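PDB 4RCM: methylated RNA-binding protein 1 from Saccharomyces cerevisiae S288c, which binds N6-methyladenosine in RNA through its YTH domain and, by binding the 3'-UTR of PHO4 mRNA, lowers that transcript's stability in phosphate regulation. Local coordinates for residues Phe19-Ser24 against Gly36-Thr41; Leu26-Arg31 against Gln96-Ala101; Phe64-Ile67 against Arg72-Gly75. All coordinates share one frame; numbering follows the deposited sequence.

Interaction 1 of 3, residues Phe19-Ser24 against Gly36-Thr41; sequences FVIKSS and GIWSST. With nucleotides of chain C.
The I21 and W38 side chains meet without any mutual hydrogen bond, and the indole between strand and nucleotide is what makes the contact unusual: I21 and S23 approach it obliquely, while the methylated adenine of chain C lies over one face, its N6 offset toward the rim. The nearest touch is from methyl CG2 of I21 to NE1 of W38, 3.3 Å. CG2, anti to the backbone N, is the branch of I21 that touches the indole, and the two side chains slide past each other in opposite directions. Farther along the ring, S23 CB reaches W38 CH2 at 3.8 Å, while S23 OG turns to the backbone oxygen of S25. On the nucleotide side, N6 of the base is 3.4 Å from W38 CZ2. The same N6 donates a short hydrogen bond to S39 O, 2.6 Å with an angle of 160° at the hydrogen, which fixes the methylated amine against the ring. At the far edge of the base, S24 N lies 2.9 Å from N3. W38 thus forms one wall of the aromatic cage by which YTH domains read N6-methyladenosine. F65 of strand 61-67 meets the W38 ring edge-to-face, as does W92, probably another wall of the cage, and helix 26-35, which connects the two segments, lays H28 and V29 against S23.

Interaction 2 of 3, residues Leu26-Arg31 against Gln96-Ala101; sequences LKHVKR and QKYGKA. With nucleotides of chain C.
H28 ND1 donates a hydrogen bond to N1 of the N6-methyladenosine of chain C, 2.8 Å long with an angle of 153° at the hydrogen, and the same imidazole meets Y98 across the contact. Both the base and the tyrosine lie at the edge of the H28 ring, near its plane, so the histidine reads the base end-on instead of stacking on it. Its CE1 comes within 3.9 Å of Y98 CE2. The two rings form an oblique aromatic pair, centroids 6.0 Å apart and planes at 73°, and their side chains arrive from opposite directions. With CG anti to the carbonyl carbon (chi1 -78°), H28 carries its ring out from helix 26-35 to the base. The second nitrogen of the ring, NE2, has a weak hydrogen bond with the backbone N of E93, consistent with a proton on ND1. Y98 supplies a flat wall of the YTH aromatic cage: the purine lies over one face of the phenol, offset toward the rim, with Y98 CE1 3.4 Å from C5 of the base. Farther out, Y98 OH stands 3.2 Å from C2, while the N6-methyl carbon C9 is 3.9 Å from Y98 CD2. The opposite face of the phenol is covered over its centre by CB of the preceding residue, K97. W92, probably a further wall of the cage, also meets the H28 ring. One helical turn after H28, R31 forms a salt bridge with E93 and a hydrogen bond to I91 O, tying the helix to the loop that carries W92.

Interaction 3 of 3, residues Phe64-Ile67 against Arg72-Gly75; sequences FFSI and RFCG
S66 and F73 form the tight centre of a beta hairpin, strands 61-67 and 72-79 of the central sheet, whose axes here run antiparallel at 141°. They face each other as a non-hydrogen-bonded pair. S66 CB sits squarely over the phenyl ring, 3.7 Å from its centroid and only 5° off the normal, a CH-pi contact. S66 OG, anti to its backbone N (chi1 -168°), overhangs the rim of the same face, 3.2 Å from F73 CE1. From there the hydroxyl also reaches R72 O at 3.3 Å, approaching from well above the carbonyl plane, while K22 NZ of the neighbouring strand is its stronger partner. R72 O thus has two donors in different directions, because I67 N meets it in the carbonyl plane at 2.9 Å. The F64 CB atom touches the edge of the F73 ring, and helix 141-151 lies on these two aromatic residues through I147, I148 and F151.

On the face where I67 and R72 point, the side chains meet at longer range, and L26 and V29 of helix 26-35 pack over I67. The I67 and R72 side chains run alongside each other, yet I67 CD1 comes no nearer to R72 CD than 4.1 Å. The arginine then leads away from the hairpin, partly exposed, to a salt bridge with D111. C74 SG gives I67 CD1 a second neighbour at 3.9 Å. The register slips by one residue at this point: C74 and G75 both stand opposite F65, a beta bulge. C74 N donates to F65 O, and in the next bond, instead of a partner on C74, F65 N finds G75 O at 3.1 Å.

Interactions 1 and 2 build the two sides of one pocket: W38 and Y98 lie over opposite faces of the methylated adenine, while S39 O and H28 ND1 hold its N6 and N1. Segments 36-41 and 96-101 are joined directly, probably by hydrogen bonds: S39 OG to G99 O at 2.9 Å and S40 O to G99 N at 3.1 Å. Interaction 3 stands behind this site, its nearest atom about 7 Å from the RNA. It reaches interaction 1 through I21 O and S66 N, 2.7 Å apart, and through S66 OG, 2.7 Å from NZ of the nucleotide-binding K22. Helix 26-35 links it to interaction 2, L26 CD1 meeting I67 CD1 at 3.7 Å.

Interaction 1 of 3, residues Phe19-Ser24 against Gly36-Thr41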
loop_
_atom_site.group_PDB
_atom_site.type_symbol
_atom_site.label_atom_id
_atom_site.label_comp_id
_atom_site.label_asym_id
_atom_site.label_seq_id
_atom_site.Cartn_x
_atom_site.Cartn_y
_atom_site.Cartn_z
ATOM N N PHE A 19 -0.774 5.119 4.054
ATOM C CA PHE A 19 -1.421 5.705 2.880
ATOM C C PHE A 19 -2.012 4.637 2.022
ATOM O O PHE A 19 -1.482 3.520 1.961
ATOM C CB PHE A 19 -0.419 6.444 2.018
ATOM C CG PHE A 19 0.294 7.527 2.736
ATOM C CD1 PHE A 19 1.462 7.249 3.422
ATOM C CD2 PHE A 19 -0.197 8.816 2.732
ATOM C CE1 PHE A 19 2.137 8.231 4.116
ATOM C CE2 PHE A 19 0.478 9.813 3.396
ATOM C CZ PHE A 19 1.643 9.528 4.085
ATOM N N VAL A 20 -3.090 4.981 1.327
ATOM C CA VAL A 20 -3.663 4.091 0.321
ATOM C C VAL A 20 -2.920 4.308 -0.998
ATOM O O VAL A 20 -2.550 5.433 -1.307
ATOM C CB VAL A 20 -5.180 4.314 0.120
ATOM C CG1 VAL A 20 -5.686 3.691 -1.171
ATOM C CG2 VAL A 20 -5.933 3.730 1.290
ATOM N N ILE A 21 -2.752 3.222 -1.767
ATOM C CA ILE A 21 -2.201 3.289 -3.166
ATOM C C ILE A 21 -3.314 2.752 -4.053
ATOM O O ILE A 21 -3.842 1.658 -3.786
ATOM C CB ILE A 21 -0.904 2.458 -3.381
ATOM C CG1 ILE A 21 0.240 2.976 -2.519
ATOM C CG2 ILE A 21 -0.454 2.476 -4.853
ATOM C CD1 ILE A 21 0.747 4.367 -2.850
ATOM N N LYS A 22 -3.709 3.532 -5.077
ATOM C CA LYS A 22 -4.732 3.030 -6.042
ATOM C C LYS A 22 -3.998 2.828 -7.346
ATOM O O LYS A 22 -3.364 3.775 -7.895
ATOM C CB LYS A 22 -5.889 4.022 -6.257
ATOM C CG LYS A 22 -6.677 4.401 -5.025
ATOM C CD LYS A 22 -7.360 3.201 -4.368
ATOM C CE LYS A 22 -8.438 2.548 -5.236
ATOM N NZ LYS A 22 -9.238 1.533 -4.478
ATOM N N SER A 23 -3.979 1.594 -7.779
ATOM C CA SER A 23 -3.344 1.232 -9.043
ATOM C C SER A 23 -4.398 1.060 -10.125
ATOM O O SER A 23 -5.479 0.476 -9.865
ATOM C CB SER A 23 -2.582 -0.092 -8.875
ATOM O OG SER A 23 -2.169 -0.580 -10.131
ATOM N N SER A 24 -4.068 1.515 -11.329
ATOM C CA SER A 24 -4.888 1.268 -12.535
ATOM C C SER A 24 -4.990 -0.210 -12.994
ATOM O O SER A 24 -5.915 -0.528 -13.757
ATOM C CB SER A 24 -4.383 2.159 -13.694
ATOM O OG SER A 24 -4.709 3.534 -13.436
ATOM N N GLY A 36 10.072 -4.858 -6.582
ATOM C CA GLY A 36 10.259 -4.184 -5.344
ATOM C C GLY A 36 10.344 -2.672 -5.483
ATOM O O GLY A 36 11.045 -2.028 -4.693
ATOM N N ILE A 37 9.630 -2.100 -6.467
ATOM C CA ILE A 37 9.473 -0.666 -6.537
ATOM C C ILE A 37 8.025 -0.241 -6.764
ATOM O O ILE A 37 7.155 -1.059 -7.074
ATOM C CB ILE A 37 10.336 -0.071 -7.623
ATOM C CG1 ILE A 37 9.900 -0.557 -9.013
ATOM C CG2 ILE A 37 11.764 -0.476 -7.394
ATOM C CD1 ILE A 37 10.607 0.202 -10.154
ATOM N N TRP A 38 7.792 1.057 -6.564
ATOM C CA TRP A 38 6.550 1.701 -6.913
ATOM C C TRP A 38 6.825 3.130 -7.323
ATOM O O TRP A 38 7.859 3.727 -6.947
ATOM C CB TRP A 38 5.526 1.655 -5.758
ATOM C CG TRP A 38 4.160 2.127 -6.195
ATOM C CD1 TRP A 38 3.560 3.298 -5.862
ATOM C CD2 TRP A 38 3.273 1.467 -7.125
ATOM N NE1 TRP A 38 2.313 3.378 -6.451
ATOM C CE2 TRP A 38 2.121 2.276 -7.247
ATOM C CE3 TRP A 38 3.319 0.241 -7.818
ATOM C CZ2 TRP A 38 1.030 1.918 -8.045
ATOM C CZ3 TRP A 38 2.211 -0.116 -8.638
ATOM C CH2 TRP A 38 1.080 0.725 -8.717
ATOM N N SER A 39 5.950 3.635 -8.188
ATOM C CA SER A 39 5.940 5.052 -8.609
ATOM C C SER A 39 4.498 5.517 -8.530
ATOM O O SER A 39 3.584 4.822 -9.035
ATOM C CB SER A 39 6.403 5.241 -10.071
ATOM O OG SER A 39 7.816 5.153 -10.249
ATOM N N SER A 40 4.277 6.651 -7.881
ATOM C CA SER A 40 2.951 7.343 -7.915
ATOM C C SER A 40 3.090 8.414 -8.985
ATOM O O SER A 40 3.977 8.308 -9.820
ATOM C CB SER A 40 2.589 7.990 -6.562
ATOM O OG SER A 40 1.174 8.362 -6.484
ATOM N N THR A 41 2.191 9.406 -8.981
ATOM C CA THR A 41 2.283 10.568 -9.856
ATOM C C THR A 41 3.359 11.443 -9.279
ATOM O O THR A 41 3.844 11.154 -8.180
ATOM C CB THR A 41 0.920 11.319 -9.916
ATOM O OG1 THR A 41 0.398 11.521 -8.595
ATOM C CG2 THR A 41 -0.067 10.506 -10.649
ATOM C C2 6MZ C 3 -1.016 2.505 -12.205
ATOM C C4 6MZ C 3 -1.444 4.410 -10.875
ATOM C C5 6MZ C 3 -0.027 4.474 -10.489
ATOM N N9 6MZ C 3 -2.046 5.428 -10.229
ATOM N N3 6MZ C 3 -1.876 3.411 -11.728
ATOM N N1 6MZ C 3 0.301 2.509 -11.901
ATOM C C6 6MZ C 3 0.860 3.426 -11.079
ATOM N N6 6MZ C 3 2.185 3.446 -10.809
ATOM C C9 6MZ C 3 3.137 2.603 -11.498
ATOM N N7 6MZ C 3 0.131 5.545 -9.659
ATOM C C8 6MZ C 3 -1.111 6.112 -9.524
ATOM O "O5'" 6MZ C 3 -4.451 10.355 -11.179
ATOM C "C5'" 6MZ C 3 -3.600 9.199 -11.370
ATOM C "C4'" 6MZ C 3 -4.348 7.901 -11.039
ATOM O "O4'" 6MZ C 3 -3.577 6.754 -11.454
ATOM C "C1'" 6MZ C 3 -3.523 5.740 -10.416
ATOM C "C2'" 6MZ C 3 -4.383 6.314 -9.274
ATOM O "O2'" 6MZ C 3 -5.743 5.802 -9.305
ATOM C "C3'" 6MZ C 3 -4.669 7.749 -9.543
ATOM O "O3'" 6MZ C 3 -6.067 7.917 -9.179
#

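Interaction 2 of 3, residues Leu26-Arg31 against Gln96-Ala101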
loop_
_atom_site.group_PDB
_atom_site.type_symbol
_atom_site.label_atom_id
_atom_site.label_comp_id
_atom_site.label_asym_id
_atom_site.label_seq_id
_atom_site.Cartn_x
_atom_site.Cartn_y
_atom_site.Cartn_z
ATOM N N LEU A 26 -4.088 -4.704 -12.032
ATOM C CA LEU A 26 -3.493 -5.850 -11.387
ATOM C C LEU A 26 -2.038 -6.081 -11.894
ATOM O O LEU A 26 -1.124 -6.311 -11.065
ATOM C CB LEU A 26 -4.386 -7.102 -11.515
ATOM C CG LEU A 26 -3.756 -8.319 -10.848
ATOM C CD1 LEU A 26 -3.682 -8.059 -9.333
ATOM C CD2 LEU A 26 -4.490 -9.627 -11.163
ATOM N N LYS A 27 -1.810 -5.946 -13.220
ATOM C CA LYS A 27 -0.480 -5.937 -13.828
ATOM C C LYS A 27 0.563 -5.156 -13.019
ATOM O O LYS A 27 1.549 -5.744 -12.614
ATOM C CB LYS A 27 -0.515 -5.355 -15.276
ATOM N N HIS A 28 0.360 -3.843 -12.826
ATOM C CA HIS A 28 1.310 -3.014 -12.103
ATOM C C HIS A 28 1.526 -3.438 -10.648
ATOM O O HIS A 28 2.615 -3.303 -10.174
ATOM C CB HIS A 28 0.939 -1.514 -12.129
ATOM C CG HIS A 28 1.275 -0.844 -13.413
ATOM N ND1 HIS A 28 1.405 0.525 -13.530
ATOM C CD2 HIS A 28 1.576 -1.359 -14.627
ATOM C CE1 HIS A 28 1.734 0.825 -14.769
ATOM N NE2 HIS A 28 1.837 -0.302 -15.457
ATOM N N VAL A 29 0.497 -3.942 -9.947
ATOM C CA VAL A 29 0.720 -4.464 -8.603
ATOM C C VAL A 29 1.724 -5.670 -8.605
ATOM O O VAL A 29 2.657 -5.764 -7.753
ATOM C CB VAL A 29 -0.600 -4.959 -7.964
ATOM C CG1 VAL A 29 -0.307 -5.644 -6.647
ATOM C CG2 VAL A 29 -1.575 -3.800 -7.768
ATOM N N LYS A 30 1.469 -6.616 -9.492
ATOM C CA LYS A 30 2.333 -7.779 -9.624
ATOM C C LYS A 30 3.774 -7.402 -9.912
ATOM O O LYS A 30 4.709 -7.950 -9.275
ATOM C CB LYS A 30 1.827 -8.690 -10.702
ATOM C CG LYS A 30 0.574 -9.425 -10.326
ATOM C CD LYS A 30 0.064 -10.187 -11.524
ATOM C CE LYS A 30 -1.321 -10.786 -11.297
ATOM N NZ LYS A 30 -1.380 -12.259 -11.256
ATOM N N ARG A 31 3.947 -6.479 -10.848
ATOM C CA ARG A 31 5.243 -5.985 -11.192
ATOM C C ARG A 31 5.939 -5.294 -10.069
ATOM O O ARG A 31 7.158 -5.379 -9.983
ATOM C CB ARG A 31 5.179 -5.039 -12.375
ATOM C CG ARG A 31 4.930 -5.796 -13.663
ATOM C CD ARG A 31 5.200 -4.925 -14.861
ATOM N NE ARG A 31 4.680 -5.564 -16.070
ATOM C CZ ARG A 31 4.476 -4.932 -17.226
ATOM N NH1 ARG A 31 3.986 -5.607 -18.252
ATOM N NH2 ARG A 31 4.744 -3.634 -17.362
ATOM N N GLN A 96 5.565 7.782 -18.525
ATOM C CA GLN A 96 5.624 9.263 -18.335
ATOM C C GLN A 96 4.454 9.868 -17.513
ATOM O O GLN A 96 4.517 11.027 -17.069
ATOM C CB GLN A 96 5.723 9.979 -19.699
ATOM N N LYS A 97 3.396 9.080 -17.320
ATOM C CA LYS A 97 2.288 9.430 -16.416
ATOM C C LYS A 97 2.700 9.493 -14.915
ATOM O O LYS A 97 2.023 10.165 -14.091
ATOM C CB LYS A 97 1.165 8.374 -16.535
ATOM C CG LYS A 97 0.519 8.245 -17.897
ATOM C CD LYS A 97 -0.546 7.173 -17.882
ATOM N N TYR A 98 3.768 8.747 -14.572
ATOM C CA TYR A 98 4.228 8.536 -13.181
ATOM C C TYR A 98 5.593 9.187 -13.038
ATOM O O TYR A 98 6.223 9.524 -14.055
ATOM C CB TYR A 98 4.305 7.032 -12.898
ATOM C CG TYR A 98 3.074 6.325 -13.377
ATOM C CD1 TYR A 98 1.822 6.715 -12.913
ATOM C CD2 TYR A 98 3.133 5.299 -14.343
ATOM C CE1 TYR A 98 0.655 6.105 -13.361
ATOM C CE2 TYR A 98 1.960 4.673 -14.804
ATOM C CZ TYR A 98 0.714 5.083 -14.302
ATOM O OH TYR A 98 -0.478 4.483 -14.709
ATOM N N GLY A 99 6.036 9.401 -11.796
ATOM C CA GLY A 99 7.378 9.963 -11.539
ATOM C C GLY A 99 8.458 8.911 -11.246
ATOM O O GLY A 99 8.261 7.701 -11.475
ATOM N N LYS A 100 9.581 9.397 -10.709
ATOM C CA LYS A 100 10.677 8.579 -10.185
ATOM C C LYS A 100 10.178 7.389 -9.318
ATOM O O LYS A 100 9.160 7.503 -8.618
ATOM C CB LYS A 100 11.519 9.471 -9.292
ATOM C CG LYS A 100 12.274 10.602 -9.999
ATOM C CD LYS A 100 12.566 11.755 -9.039
ATOM N N ALA A 101 10.858 6.261 -9.314
ATOM C CA ALA A 101 10.378 5.198 -8.420
ATOM C C ALA A 101 10.999 5.300 -7.003
ATOM O O ALA A 101 11.996 5.967 -6.779
ATOM C CB ALA A 101 10.630 3.843 -9.049
ATOM C C2 6MZ C 3 -1.016 2.505 -12.205
ATOM C C4 6MZ C 3 -1.444 4.410 -10.875
ATOM C C5 6MZ C 3 -0.027 4.474 -10.489
ATOM N N9 6MZ C 3 -2.046 5.428 -10.229
ATOM N N3 6MZ C 3 -1.876 3.411 -11.728
ATOM N N1 6MZ C 3 0.301 2.509 -11.901
ATOM C C6 6MZ C 3 0.860 3.426 -11.079
ATOM N N6 6MZ C 3 2.185 3.446 -10.809
ATOM C C9 6MZ C 3 3.137 2.603 -11.498
ATOM N N7 6MZ C 3 0.131 5.545 -9.659
ATOM C C8 6MZ C 3 -1.111 6.112 -9.524
ATOM O "O5'" 6MZ C 3 -4.451 10.355 -11.179
ATOM C "C5'" 6MZ C 3 -3.600 9.199 -11.370
ATOM C "C4'" 6MZ C 3 -4.348 7.901 -11.039
ATOM O "O4'" 6MZ C 3 -3.577 6.754 -11.454
ATOM C "C1'" 6MZ C 3 -3.523 5.740 -10.416
ATOM C "C2'" 6MZ C 3 -4.383 6.314 -9.274
ATOM O "O2'" 6MZ C 3 -5.743 5.802 -9.305
ATOM C "C3'" 6MZ C 3 -4.669 7.749 -9.543
ATOM O "O3'" 6MZ C 3 -6.067 7.917 -9.179
#

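Interaction 3 of 3, residues Phe64-Ile67 against Arg72-Gly75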
loop_
_atom_site.group_PDB
_atom_site.type_symbol
_atom_site.label_atom_id
_atom_site.label_comp_id
_atom_site.label_asym_id
_atom_site.label_seq_id
_atom_site.Cartn_x
_atom_site.Cartn_y
_atom_site.Cartn_z
ATOM N N PHE A 64 -1.285 0.668 1.720
ATOM C CA PHE A 64 -2.341 -0.306 1.417
ATOM C C PHE A 64 -2.608 -0.257 -0.102
ATOM O O PHE A 64 -3.193 0.707 -0.623
ATOM C CB PHE A 64 -3.622 0.027 2.165
ATOM C CG PHE A 64 -3.495 -0.001 3.670
ATOM C CD1 PHE A 64 -3.319 -1.198 4.348
ATOM C CD2 PHE A 64 -3.590 1.170 4.413
ATOM C CE1 PHE A 64 -3.259 -1.226 5.740
ATOM C CE2 PHE A 64 -3.499 1.127 5.814
ATOM C CZ PHE A 64 -3.344 -0.069 6.460
ATOM N N PHE A 65 -2.165 -1.274 -0.812
ATOM C CA PHE A 65 -2.461 -1.389 -2.249
ATOM C C PHE A 65 -3.880 -1.801 -2.629
ATOM O O PHE A 65 -4.379 -2.876 -2.269
ATOM C CB PHE A 65 -1.485 -2.313 -2.881
ATOM C CG PHE A 65 -0.215 -1.639 -3.251
ATOM C CD1 PHE A 65 0.778 -1.404 -2.312
ATOM C CD2 PHE A 65 -0.014 -1.253 -4.552
ATOM C CE1 PHE A 65 1.982 -0.771 -2.700
ATOM C CE2 PHE A 65 1.175 -0.662 -4.940
ATOM C CZ PHE A 65 2.147 -0.390 -4.009
ATOM N N SER A 66 -4.475 -0.974 -3.466
ATOM C CA SER A 66 -5.810 -1.240 -3.931
ATOM C C SER A 66 -5.875 -1.033 -5.461
ATOM O O SER A 66 -5.132 -0.217 -6.012
ATOM C CB SER A 66 -6.727 -0.251 -3.213
ATOM O OG SER A 66 -8.076 -0.614 -3.383
ATOM N N ILE A 67 -6.754 -1.768 -6.138
ATOM C CA ILE A 67 -6.981 -1.588 -7.607
ATOM C C ILE A 67 -8.319 -0.845 -7.837
ATOM O O ILE A 67 -9.417 -1.306 -7.376
ATOM C CB ILE A 67 -6.976 -2.959 -8.357
ATOM C CG1 ILE A 67 -5.600 -3.643 -8.145
ATOM C CG2 ILE A 67 -7.251 -2.784 -9.845
ATOM C CD1 ILE A 67 -5.694 -5.157 -8.251
ATOM N N ARG A 72 -10.293 -4.049 -5.362
ATOM C CA ARG A 72 -9.561 -5.114 -4.735
ATOM C C ARG A 72 -8.489 -4.525 -3.819
ATOM O O ARG A 72 -7.672 -3.719 -4.272
ATOM C CB ARG A 72 -8.969 -5.979 -5.820
ATOM C CG ARG A 72 -8.924 -7.448 -5.493
ATOM C CD ARG A 72 -7.997 -8.119 -6.497
ATOM N NE ARG A 72 -7.303 -9.262 -5.951
ATOM C CZ ARG A 72 -6.849 -10.243 -6.707
ATOM N NH1 ARG A 72 -6.242 -11.278 -6.167
ATOM N NH2 ARG A 72 -7.002 -10.178 -8.026
ATOM N N PHE A 73 -8.500 -4.869 -2.536
ATOM C CA PHE A 73 -7.403 -4.460 -1.636
ATOM C C PHE A 73 -6.548 -5.683 -1.593
ATOM O O PHE A 73 -7.011 -6.696 -1.105
ATOM C CB PHE A 73 -7.882 -4.024 -0.224
ATOM C CG PHE A 73 -8.230 -2.530 -0.135
ATOM C CD1 PHE A 73 -9.396 -2.033 -0.727
ATOM C CD2 PHE A 73 -7.373 -1.622 0.520
ATOM C CE1 PHE A 73 -9.691 -0.660 -0.667
ATOM C CE2 PHE A 73 -7.681 -0.262 0.590
ATOM C CZ PHE A 73 -8.832 0.219 -0.012
ATOM N N CYS A 74 -5.335 -5.621 -2.156
ATOM C CA CYS A 74 -4.570 -6.859 -2.354
ATOM C C CYS A 74 -3.207 -7.077 -1.582
ATOM O O CYS A 74 -2.558 -8.109 -1.746
ATOM C CB CYS A 74 -4.428 -7.153 -3.824
ATOM S SG CYS A 74 -3.947 -5.793 -4.840
ATOM N N GLY A 75 -2.821 -6.138 -0.731
ATOM C CA GLY A 75 -1.753 -6.407 0.223
ATOM C C GLY A 75 -1.134 -5.118 0.720
ATOM O O GLY A 75 -1.657 -4.050 0.477
#